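Local coordinates for capsule biosynthesis protein capD (Bacillus anthracis, PDB 3G9K), which cleaves the poly-gamma-D-glutamate capsule and, as a transpeptidase, joins it through an amide bond to meso-diaminopimelic acid of the peptidoglycan, at residues K28-A31 with G32-L35; L65-D68 with G69-I72; L90-T94 with H95-S99; F109-K113 with N114-T118. All coordinates share one frame; numbering follows the deposited sequence.

Contact 1: residues K28-A31 with G32-L35; sequences KYTA and GFFL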
loop_
_atom_site.group_PDB
_atom_site.type_symbol
_atom_site.label_atom_id
_atom_site.label_comp_id
_atom_site.label_asym_id
_atom_site.label_seq_id
_atom_site.Cartn_x
_atom_site.Cartn_y
_atom_site.Cartn_z
ATOM N N LYS B 28 -2.874 8.849 18.187
ATOM C CA LYS B 28 -4.110 9.318 18.802
ATOM C C LYS B 28 -5.208 8.312 18.443
ATOM O O LYS B 28 -5.182 7.710 17.377
ATOM C CB LYS B 28 -4.457 10.728 18.324
ATOM C CG LYS B 28 -3.439 11.797 18.774
ATOM C CD LYS B 28 -4.140 13.054 19.297
ATOM C CE LYS B 28 -3.165 14.063 19.893
ATOM N NZ LYS B 28 -3.225 14.045 21.390
ATOM N N TYR B 29 -6.135 8.104 19.362
ATOM C CA TYR B 29 -7.037 6.962 19.292
ATOM C C TYR B 29 -8.398 7.340 19.828
ATOM O O TYR B 29 -8.511 7.889 20.928
ATOM C CB TYR B 29 -6.447 5.857 20.136
ATOM C CG TYR B 29 -7.233 4.594 20.279
ATOM C CD1 TYR B 29 -7.074 3.553 19.378
ATOM C CD2 TYR B 29 -8.038 4.377 21.385
ATOM C CE1 TYR B 29 -7.743 2.349 19.555
ATOM C CE2 TYR B 29 -8.712 3.197 21.552
ATOM C CZ TYR B 29 -8.562 2.177 20.630
ATOM O OH TYR B 29 -9.199 0.972 20.829
ATOM N N THR B 30 -9.429 7.127 19.023
ATOM C CA THR B 30 -10.772 7.390 19.470
ATOM C C THR B 30 -11.740 6.447 18.758
ATOM O O THR B 30 -11.440 5.940 17.659
ATOM C CB THR B 30 -11.178 8.907 19.320
ATOM O OG1 THR B 30 -12.256 9.214 20.232
ATOM C CG2 THR B 30 -11.555 9.251 17.859
ATOM N N ALA B 31 -12.873 6.169 19.416
ATOM C CA ALA B 31 -13.942 5.355 18.785
ATOM C C ALA B 31 -13.368 4.028 18.262
ATOM O O ALA B 31 -13.856 3.478 17.292
ATOM C CB ALA B 31 -14.620 6.156 17.660
ATOM N N GLY B 32 -12.322 3.526 18.926
ATOM C CA GLY B 32 -11.746 2.232 18.627
ATOM C C GLY B 32 -10.736 2.196 17.527
ATOM O O GLY B 32 -10.287 1.128 17.137
ATOM N N PHE B 33 -10.314 3.354 17.053
ATOM C CA PHE B 33 -9.336 3.371 15.951
ATOM C C PHE B 33 -8.285 4.459 16.105
ATOM O O PHE B 33 -8.523 5.459 16.783
ATOM C CB PHE B 33 -10.055 3.465 14.594
ATOM C CG PHE B 33 -10.835 4.733 14.392
ATOM C CD1 PHE B 33 -10.252 5.834 13.757
ATOM C CD2 PHE B 33 -12.159 4.820 14.794
ATOM C CE1 PHE B 33 -10.975 6.988 13.550
ATOM C CE2 PHE B 33 -12.878 6.006 14.608
ATOM C CZ PHE B 33 -12.255 7.084 13.987
ATOM N N PHE B 34 -7.159 4.265 15.409
ATOM C CA PHE B 34 -6.032 5.164 15.385
ATOM C C PHE B 34 -6.180 6.191 14.266
ATOM O O PHE B 34 -6.585 5.856 13.158
ATOM C CB PHE B 34 -4.719 4.354 15.240
ATOM C CG PHE B 34 -4.285 3.663 16.517
ATOM C CD1 PHE B 34 -3.787 4.394 17.586
ATOM C CD2 PHE B 34 -4.394 2.305 16.663
ATOM C CE1 PHE B 34 -3.435 3.769 18.788
ATOM C CE2 PHE B 34 -4.013 1.667 17.846
ATOM C CZ PHE B 34 -3.512 2.408 18.902
ATOM N N LEU B 35 -5.864 7.450 14.563
ATOM C CA LEU B 35 -5.913 8.540 13.581
ATOM C C LEU B 35 -4.602 8.761 12.859
ATOM O O LEU B 35 -3.549 8.849 13.487
ATOM C CB LEU B 35 -6.335 9.840 14.304
ATOM C CG LEU B 35 -7.811 9.831 14.717
ATOM C CD1 LEU B 35 -8.107 10.893 15.807
ATOM C CD2 LEU B 35 -8.695 10.063 13.533
HETATM O O HOH W 1 -9.457 -0.949 18.955
#
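The ring of Y29 sets an edge against the face of F34. Y29 CD1 stands over the middle of the F34 ring, 3.7 Å from F34 CE1, and the Y29 and F34 ring centroids are 4.8 Å apart with planes at 55°, an inclined edge-to-face pair. With CG anti to the backbone N (chi1 177°), the Y29 ring also runs along the returning chain, past the carbonyl of F33 and on to G32, where Y29 OH comes 3.6 Å from G32 CA. A water clamps that end: it accepts from Y29 OH and donates to G32 O. The backbone is a beta hairpin with a two-residue loop, A31 and G32, both at positive phi, closed by a type I' turn from T30 to F33. T30 and F33 make the hydrogen-bonded pair, T30 N giving to F33 O at 2.9 Å, while F33 N returns a bond to T30 O. On the face bearing T30 and F33, the F33 ring lies with one face against T30 O, and F33 CE2 touches A31 CB at 3.5 Å. Another chain of capD covers much of the hairpin: its F193 meets F33, its F160 meets F34, and its T181 bonds to A31 O. Packing thins at the open end, where L35 N bonds to K28 O at 2.9 Å but the side chains barely approach, K28 CB staying 4.4 Å from L35 CD1. The exposed K28 chain leads away from the returning strand.

Contact 2: residues L65-D68 with G69-I72; sequences LKKD and GETI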
loop_
_atom_site.group_PDB
_atom_site.type_symbol
_atom_site.label_atom_id
_atom_site.label_comp_id
_atom_site.label_asym_id
_atom_site.label_seq_id
_atom_site.Cartn_x
_atom_site.Cartn_y
_atom_site.Cartn_z
ATOM N N LEU B 65 0.318 -4.313 -14.623
ATOM C CA LEU B 65 1.007 -4.486 -15.897
ATOM C C LEU B 65 0.281 -5.537 -16.710
ATOM O O LEU B 65 -0.030 -6.596 -16.187
ATOM C CB LEU B 65 2.417 -4.992 -15.651
ATOM C CG LEU B 65 3.352 -3.996 -14.959
ATOM C CD1 LEU B 65 3.374 -4.197 -13.470
ATOM C CD2 LEU B 65 4.767 -4.093 -15.537
ATOM N N LYS B 66 0.014 -5.270 -17.990
ATOM C CA LYS B 66 -0.673 -6.254 -18.828
ATOM C C LYS B 66 -0.047 -6.348 -20.213
ATOM O O LYS B 66 0.257 -5.332 -20.851
ATOM C CB LYS B 66 -2.166 -5.924 -18.996
ATOM C CG LYS B 66 -2.967 -5.859 -17.707
ATOM C CD LYS B 66 -4.418 -5.475 -17.915
ATOM C CE LYS B 66 -5.252 -6.598 -18.532
ATOM N NZ LYS B 66 -6.737 -6.293 -18.525
ATOM N N LYS B 67 0.107 -7.597 -20.644
ATOM C CA LYS B 67 0.531 -7.981 -21.998
ATOM C C LYS B 67 -0.379 -9.068 -22.452
ATOM O O LYS B 67 -1.018 -9.718 -21.625
ATOM C CB LYS B 67 1.874 -8.660 -21.932
ATOM C CG LYS B 67 2.989 -7.807 -22.341
ATOM C CD LYS B 67 4.274 -8.597 -22.348
ATOM C CE LYS B 67 4.430 -9.409 -21.102
ATOM N NZ LYS B 67 4.091 -10.847 -21.275
ATOM N N ASP B 68 -0.372 -9.356 -23.749
ATOM C CA ASP B 68 -0.995 -10.579 -24.199
ATOM C C ASP B 68 -0.371 -11.724 -23.403
ATOM O O ASP B 68 0.847 -11.847 -23.315
ATOM C CB ASP B 68 -0.784 -10.803 -25.710
ATOM C CG ASP B 68 -1.483 -9.751 -26.581
ATOM O OD1 ASP B 68 -2.202 -8.862 -26.048
ATOM O OD2 ASP B 68 -1.302 -9.804 -27.831
ATOM N N GLY B 69 -1.189 -12.563 -22.799
ATOM C CA GLY B 69 -0.633 -13.702 -22.101
ATOM C C GLY B 69 -0.279 -13.497 -20.623
ATOM O O GLY B 69 -0.060 -14.478 -19.925
ATOM N N GLU B 70 -0.231 -12.261 -20.124
ATOM C CA GLU B 70 0.129 -12.063 -18.710
ATOM C C GLU B 70 -0.449 -10.801 -18.068
ATOM O O GLU B 70 -0.412 -9.721 -18.658
ATOM C CB GLU B 70 1.651 -12.060 -18.526
ATOM C CG GLU B 70 2.054 -12.152 -17.050
ATOM C CD GLU B 70 3.556 -12.217 -16.819
ATOM O OE1 GLU B 70 4.227 -11.182 -16.915
ATOM O OE2 GLU B 70 4.062 -13.304 -16.529
ATOM N N THR B 71 -0.945 -10.947 -16.841
ATOM C CA THR B 71 -1.412 -9.792 -16.053
ATOM C C THR B 71 -0.738 -9.813 -14.713
ATOM O O THR B 71 -0.654 -10.845 -14.109
ATOM C CB THR B 71 -2.941 -9.806 -15.934
ATOM O OG1 THR B 71 -3.481 -9.585 -17.257
ATOM C CG2 THR B 71 -3.464 -8.722 -14.953
ATOM N N ILE B 72 -0.194 -8.673 -14.298
ATOM C CA ILE B 72 0.466 -8.533 -13.010
ATOM C C ILE B 72 -0.156 -7.386 -12.217
ATOM O O ILE B 72 -0.316 -6.299 -12.730
ATOM C CB ILE B 72 1.977 -8.233 -13.116
ATOM C CG1 ILE B 72 2.713 -9.299 -13.905
ATOM C CG2 ILE B 72 2.617 -8.122 -11.730
ATOM C CD1 ILE B 72 4.140 -8.829 -14.263
HETATM O O HOH W 2 -3.007 -9.211 -19.953
#
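Four backbone hydrogen bonds tie L65 to I72 and K67 to E70, the two hydrogen-bonded pairs of an antiparallel hairpin. L65 N gives to I72 O, and I72 N returns to L65 O, each at 2.8 Å. Nearer the tip, K67 N points almost straight at E70 O (177° at the hydrogen). E70 N closes the type II turn from K67 to E70 on K67 O at 3.1 Å. G69 takes the third turn position at positive phi, with backbone angles suited to glycine. Between these pairs sits the non-hydrogen-bonded pair K66 and T71, where K66 CA approaches E70 O and T71 CA approaches L65 O, both CA-H...O contacts.

Apolar contact is modest: L65 CB meets I72 CB at 4.1 Å, and the K66 chain runs alongside T71, with K66 CG 4.0 Å from T71 CG2. Among polar groups, one water donates to both K67 O and T71 OG1, bridging the strands beside the turn; T71 OG1 also bonds to E156. K67 NZ stays 4.4 Å from E70 OE1, beyond a salt bridge, and the carboxylate is instead held by Y93 OH and by Y231 of the other capD chain.

Strand 70-75 pairs on its far side with strand 150-155, while L65 and K66 pair antiparallel with a strand of the other chain, carrying the sheet across the interface; helix 82-94 reaches E70 and I72 through Y93.

Contact 3: residues L90-T94 with H95-S99; sequences LDKYT and HGKGS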
loop_
_atom_site.group_PDB
_atom_site.type_symbol
_atom_site.label_atom_id
_atom_site.label_comp_id
_atom_site.label_asym_id
_atom_site.label_seq_id
_atom_site.Cartn_x
_atom_site.Cartn_y
_atom_site.Cartn_z
ATOM N N LEU B 90 10.824 -5.378 -10.525
ATOM C CA LEU B 90 10.236 -5.457 -11.879
ATOM C C LEU B 90 11.304 -5.550 -12.995
ATOM O O LEU B 90 11.117 -6.281 -13.974
ATOM C CB LEU B 90 9.261 -4.278 -12.102
ATOM C CG LEU B 90 7.954 -4.432 -11.291
ATOM C CD1 LEU B 90 7.105 -3.180 -11.276
ATOM C CD2 LEU B 90 7.150 -5.633 -11.826
ATOM N N ASP B 91 12.432 -4.855 -12.829
ATOM C CA ASP B 91 13.577 -4.921 -13.772
ATOM C C ASP B 91 14.094 -6.354 -13.893
ATOM O O ASP B 91 14.241 -6.885 -14.990
ATOM C CB ASP B 91 14.736 -4.031 -13.297
ATOM C CG ASP B 91 15.950 -4.098 -14.214
ATOM O OD1 ASP B 91 15.786 -3.756 -15.403
ATOM O OD2 ASP B 91 17.052 -4.499 -13.753
ATOM N N LYS B 92 14.359 -6.986 -12.762
ATOM C CA LYS B 92 14.816 -8.373 -12.780
ATOM C C LYS B 92 13.745 -9.346 -13.321
ATOM O O LYS B 92 14.069 -10.324 -14.019
ATOM C CB LYS B 92 15.283 -8.789 -11.383
ATOM C CG LYS B 92 16.559 -8.085 -10.911
ATOM C CD LYS B 92 16.940 -8.490 -9.498
ATOM C CE LYS B 92 17.555 -7.335 -8.693
ATOM N NZ LYS B 92 17.500 -7.605 -7.219
ATOM N N TYR B 93 12.482 -9.104 -12.985
ATOM C CA TYR B 93 11.420 -10.010 -13.371
ATOM C C TYR B 93 11.243 -10.014 -14.884
ATOM O O TYR B 93 11.147 -11.084 -15.504
ATOM C CB TYR B 93 10.074 -9.689 -12.678
ATOM C CG TYR B 93 8.976 -10.641 -13.123
ATOM C CD1 TYR B 93 8.955 -11.960 -12.674
ATOM C CD2 TYR B 93 8.018 -10.246 -14.055
ATOM C CE1 TYR B 93 8.006 -12.835 -13.109
ATOM C CE2 TYR B 93 7.060 -11.121 -14.497
ATOM C CZ TYR B 93 7.052 -12.420 -14.008
ATOM O OH TYR B 93 6.101 -13.300 -14.467
ATOM N N THR B 94 11.222 -8.824 -15.476
ATOM C CA THR B 94 10.894 -8.686 -16.887
ATOM C C THR B 94 12.061 -9.076 -17.772
ATOM O O THR B 94 11.857 -9.389 -18.937
ATOM C CB THR B 94 10.483 -7.248 -17.260
ATOM O OG1 THR B 94 11.463 -6.319 -16.761
ATOM C CG2 THR B 94 9.073 -6.933 -16.705
ATOM N N HIS B 95 13.265 -9.021 -17.220
ATOM C CA HIS B 95 14.478 -9.475 -17.903
ATOM C C HIS B 95 14.822 -10.950 -17.643
ATOM O O HIS B 95 15.876 -11.422 -18.083
ATOM C CB HIS B 95 15.637 -8.566 -17.522
ATOM C CG HIS B 95 15.487 -7.176 -18.038
ATOM N ND1 HIS B 95 15.925 -6.808 -19.290
ATOM C CD2 HIS B 95 14.909 -6.074 -17.504
ATOM C CE1 HIS B 95 15.635 -5.538 -19.500
ATOM N NE2 HIS B 95 15.023 -5.069 -18.430
ATOM N N GLY B 96 13.945 -11.681 -16.935
ATOM C CA GLY B 96 14.006 -13.173 -16.878
ATOM C C GLY B 96 14.823 -13.793 -15.763
ATOM O O GLY B 96 15.184 -14.964 -15.823
ATOM N N LYS B 97 15.072 -13.032 -14.703
ATOM C CA LYS B 97 16.059 -13.424 -13.707
ATOM C C LYS B 97 15.562 -14.557 -12.813
ATOM O O LYS B 97 16.370 -15.265 -12.198
ATOM C CB LYS B 97 16.484 -12.220 -12.867
ATOM C CG LYS B 97 17.825 -12.383 -12.149
ATOM C CD LYS B 97 17.978 -11.299 -11.093
ATOM C CE LYS B 97 19.296 -11.387 -10.292
ATOM N NZ LYS B 97 19.274 -12.347 -9.110
ATOM N N GLY B 98 14.244 -14.733 -12.733
ATOM C CA GLY B 98 13.671 -15.759 -11.898
ATOM C C GLY B 98 12.220 -15.479 -11.552
ATOM O O GLY B 98 11.581 -14.611 -12.142
ATOM N N SER B 99 11.710 -16.244 -10.589
ATOM C CA SER B 99 10.336 -16.130 -10.159
ATOM C C SER B 99 10.220 -14.805 -9.444
ATOM O O SER B 99 11.187 -14.339 -8.860
ATOM C CB SER B 99 9.937 -17.273 -9.210
ATOM O OG SER B 99 10.515 -17.164 -7.912
HETATM O O HOH W 3 11.721 -13.600 -14.517
#
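K92 and K97 lie side by side, their chains pointing the same way, with K92 CD pressed to 3.4 Å from K97 CD, tighter than usual van der Waals contact. K92 NZ and K97 NZ are only 5.4 Å apart; E106 probably eases this closeness of like charges through a salt bridge to K92 NZ and a long, weak ion pair with K97 NZ. In the backbone, K97 N donates to K92 O at 3.0 Å, and G96 N donates to Y93 O at 3.2 Å. These two bonds back into the last turn, with G96 at positive phi (91°), form the Schellman motif that ends helix 82-94. A water donates to both Y93 O and G98 O, fastening the departing chain to the helix end. One step back, L90 O takes bonds from T94 N and T94 OG1 on opposite faces of its plane. T94 OG1, set between the backbone N and the carbonyl carbon at chi1 50°, thereby folds onto the preceding turn and also bonds to Y228 of the other capD chain. That chain further holds D91 through Y267 and stacks Y258 on the H95 ring. S99 N-caps helix 100-105, its OG also bonded to D102.

Contact 4: residues F109-K113 with N114-T118; sequences FTFEK and NTAYT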
loop_
_atom_site.group_PDB
_atom_site.type_symbol
_atom_site.label_atom_id
_atom_site.label_comp_id
_atom_site.label_asym_id
_atom_site.label_seq_id
_atom_site.Cartn_x
_atom_site.Cartn_y
_atom_site.Cartn_z
ATOM N N PHE B 109 18.313 -2.635 -1.421
ATOM C CA PHE B 109 19.020 -1.383 -1.125
ATOM C C PHE B 109 18.215 -0.191 -1.609
ATOM O O PHE B 109 17.509 -0.272 -2.621
ATOM C CB PHE B 109 20.388 -1.361 -1.819
ATOM C CG PHE B 109 20.305 -1.486 -3.312
ATOM C CD1 PHE B 109 20.370 -2.733 -3.914
ATOM C CD2 PHE B 109 20.148 -0.378 -4.105
ATOM C CE1 PHE B 109 20.280 -2.861 -5.287
ATOM C CE2 PHE B 109 20.048 -0.490 -5.476
ATOM C CZ PHE B 109 20.122 -1.736 -6.072
ATOM N N THR B 110 18.350 0.925 -0.903
ATOM C CA THR B 110 17.761 2.200 -1.331
ATOM C C THR B 110 18.757 3.333 -1.084
ATOM O O THR B 110 19.710 3.162 -0.346
ATOM C CB THR B 110 16.458 2.534 -0.554
ATOM O OG1 THR B 110 16.759 2.737 0.830
ATOM C CG2 THR B 110 15.432 1.386 -0.693
ATOM N N PHE B 111 18.491 4.491 -1.675
ATOM C CA PHE B 111 19.375 5.648 -1.567
ATOM C C PHE B 111 18.658 6.856 -0.993
ATOM O O PHE B 111 17.495 7.103 -1.301
ATOM C CB PHE B 111 19.946 5.970 -2.929
ATOM C CG PHE B 111 20.834 4.896 -3.453
ATOM C CD1 PHE B 111 20.326 3.891 -4.265
ATOM C CD2 PHE B 111 22.166 4.849 -3.088
ATOM C CE1 PHE B 111 21.145 2.887 -4.736
ATOM C CE2 PHE B 111 22.980 3.850 -3.560
ATOM C CZ PHE B 111 22.459 2.866 -4.390
ATOM N N GLU B 112 19.373 7.599 -0.182
ATOM C CA GLU B 112 18.885 8.798 0.437
ATOM C C GLU B 112 20.035 9.787 0.350
ATOM O O GLU B 112 21.063 9.580 0.931
ATOM C CB GLU B 112 18.515 8.492 1.864
ATOM C CG GLU B 112 18.428 9.658 2.783
ATOM C CD GLU B 112 17.151 10.396 2.618
ATOM O OE1 GLU B 112 17.025 11.121 1.630
ATOM O OE2 GLU B 112 16.258 10.260 3.459
ATOM N N LYS B 113 19.872 10.829 -0.439
ATOM C CA LYS B 113 20.981 11.687 -0.730
ATOM C C LYS B 113 22.161 10.830 -1.067
ATOM O O LYS B 113 22.063 9.939 -1.861
ATOM C CB LYS B 113 21.322 12.570 0.464
ATOM C CG LYS B 113 20.504 13.832 0.561
ATOM C CD LYS B 113 19.070 13.496 0.901
ATOM C CE LYS B 113 18.271 14.649 1.497
ATOM N NZ LYS B 113 16.919 14.149 1.881
ATOM N N ASN B 114 23.284 11.093 -0.437
ATOM C CA ASN B 114 24.500 10.367 -0.758
ATOM C C ASN B 114 24.692 9.014 -0.064
ATOM O O ASN B 114 25.669 8.387 -0.270
ATOM C CB ASN B 114 25.707 11.266 -0.516
ATOM C CG ASN B 114 26.783 11.046 -1.497
ATOM O OD1 ASN B 114 26.548 10.974 -2.694
ATOM N ND2 ASN B 114 28.006 10.929 -0.999
ATOM N N THR B 115 23.745 8.562 0.733
ATOM C CA THR B 115 23.835 7.279 1.452
ATOM C C THR B 115 23.119 6.143 0.707
ATOM O O THR B 115 22.059 6.340 0.112
ATOM C CB THR B 115 23.198 7.352 2.873
ATOM O OG1 THR B 115 23.746 8.452 3.618
ATOM C CG2 THR B 115 23.428 6.046 3.643
ATOM N N ALA B 116 23.706 4.956 0.762
ATOM C CA ALA B 116 23.064 3.748 0.275
ATOM C C ALA B 116 22.674 2.923 1.505
ATOM O O ALA B 116 23.522 2.512 2.293
ATOM C CB ALA B 116 23.989 2.979 -0.639
ATOM N N TYR B 117 21.370 2.743 1.702
ATOM C CA TYR B 117 20.877 1.910 2.777
ATOM C C TYR B 117 20.796 0.498 2.242
ATOM O O TYR B 117 20.323 0.285 1.144
ATOM C CB TYR B 117 19.520 2.384 3.268
ATOM C CG TYR B 117 19.562 3.698 4.025
ATOM C CD1 TYR B 117 20.295 3.833 5.210
ATOM C CD2 TYR B 117 18.841 4.792 3.578
ATOM C CE1 TYR B 117 20.312 5.040 5.918
ATOM C CE2 TYR B 117 18.861 6.008 4.268
ATOM C CZ TYR B 117 19.595 6.125 5.430
ATOM O OH TYR B 117 19.577 7.335 6.089
ATOM N N THR B 118 21.270 -0.455 3.029
ATOM C CA THR B 118 21.473 -1.810 2.566
ATOM C C THR B 118 20.854 -2.736 3.598
ATOM O O THR B 118 20.967 -2.506 4.791
ATOM C CB THR B 118 22.995 -2.112 2.392
ATOM O OG1 THR B 118 23.481 -1.490 1.176
ATOM C CG2 THR B 118 23.217 -3.557 2.329
#
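F111 and A116 face each other as a non-hydrogen-bonded pair in a beta hairpin, strands 109-112 and 115-118, closed by a type II' turn from E112 to T115. K113 takes the first corner at positive phi (46°). The F111 side chain starts with F111 CB 3.7 Å from T115 O. Its CG is anti to the carbonyl carbon (chi1 -65°), which swings the ring back over the partner strand: F111 CD2 passes T115 O at 3.5 Å and nears A116 CB, F111 CE2 presses on A116 CB at 3.2 Å, and F111 CZ draws off to 4.1 Å from A116 CB. Four backbone bonds frame the pair, the shortest Y117 N to T110 O. On the face bearing E112 and Y117, E112 CB meets Y117 CE2 at 3.5 Å, while the carboxylate turns off to K113 NZ in a salt bridge. Strand 136-139 pairs with strand 115-118 on its far side, M268 of the other capD chain packs on A116, and T110 touches R81, a poly-gamma-D-glutamate binding residue. T110 OG1 lies at the edge of the Y117 ring, 4.0 Å from Y117 CD2, whereas T118 OG1 is buried with no partner in the model.

In the fold
From the N terminus the four contacts follow in series; none nests in or crosses another. Contact 1 closes a small hairpin far from the rest, its centre about 34 to 42 Å from their centres. Contact 2 turns strand 63-67 into strand 70-75, which leads on to helix 82-94; contact 3 ends that helix and delivers the chain to helix 100-105. Contacts 2 and 3 alone touch, joining the hairpin of the one to the helix of the other. Contact 4 then closes a hairpin in the sheet with strand 136-139, its nearest atoms about 6 Å from contact 3. All four also meet the other capD chain.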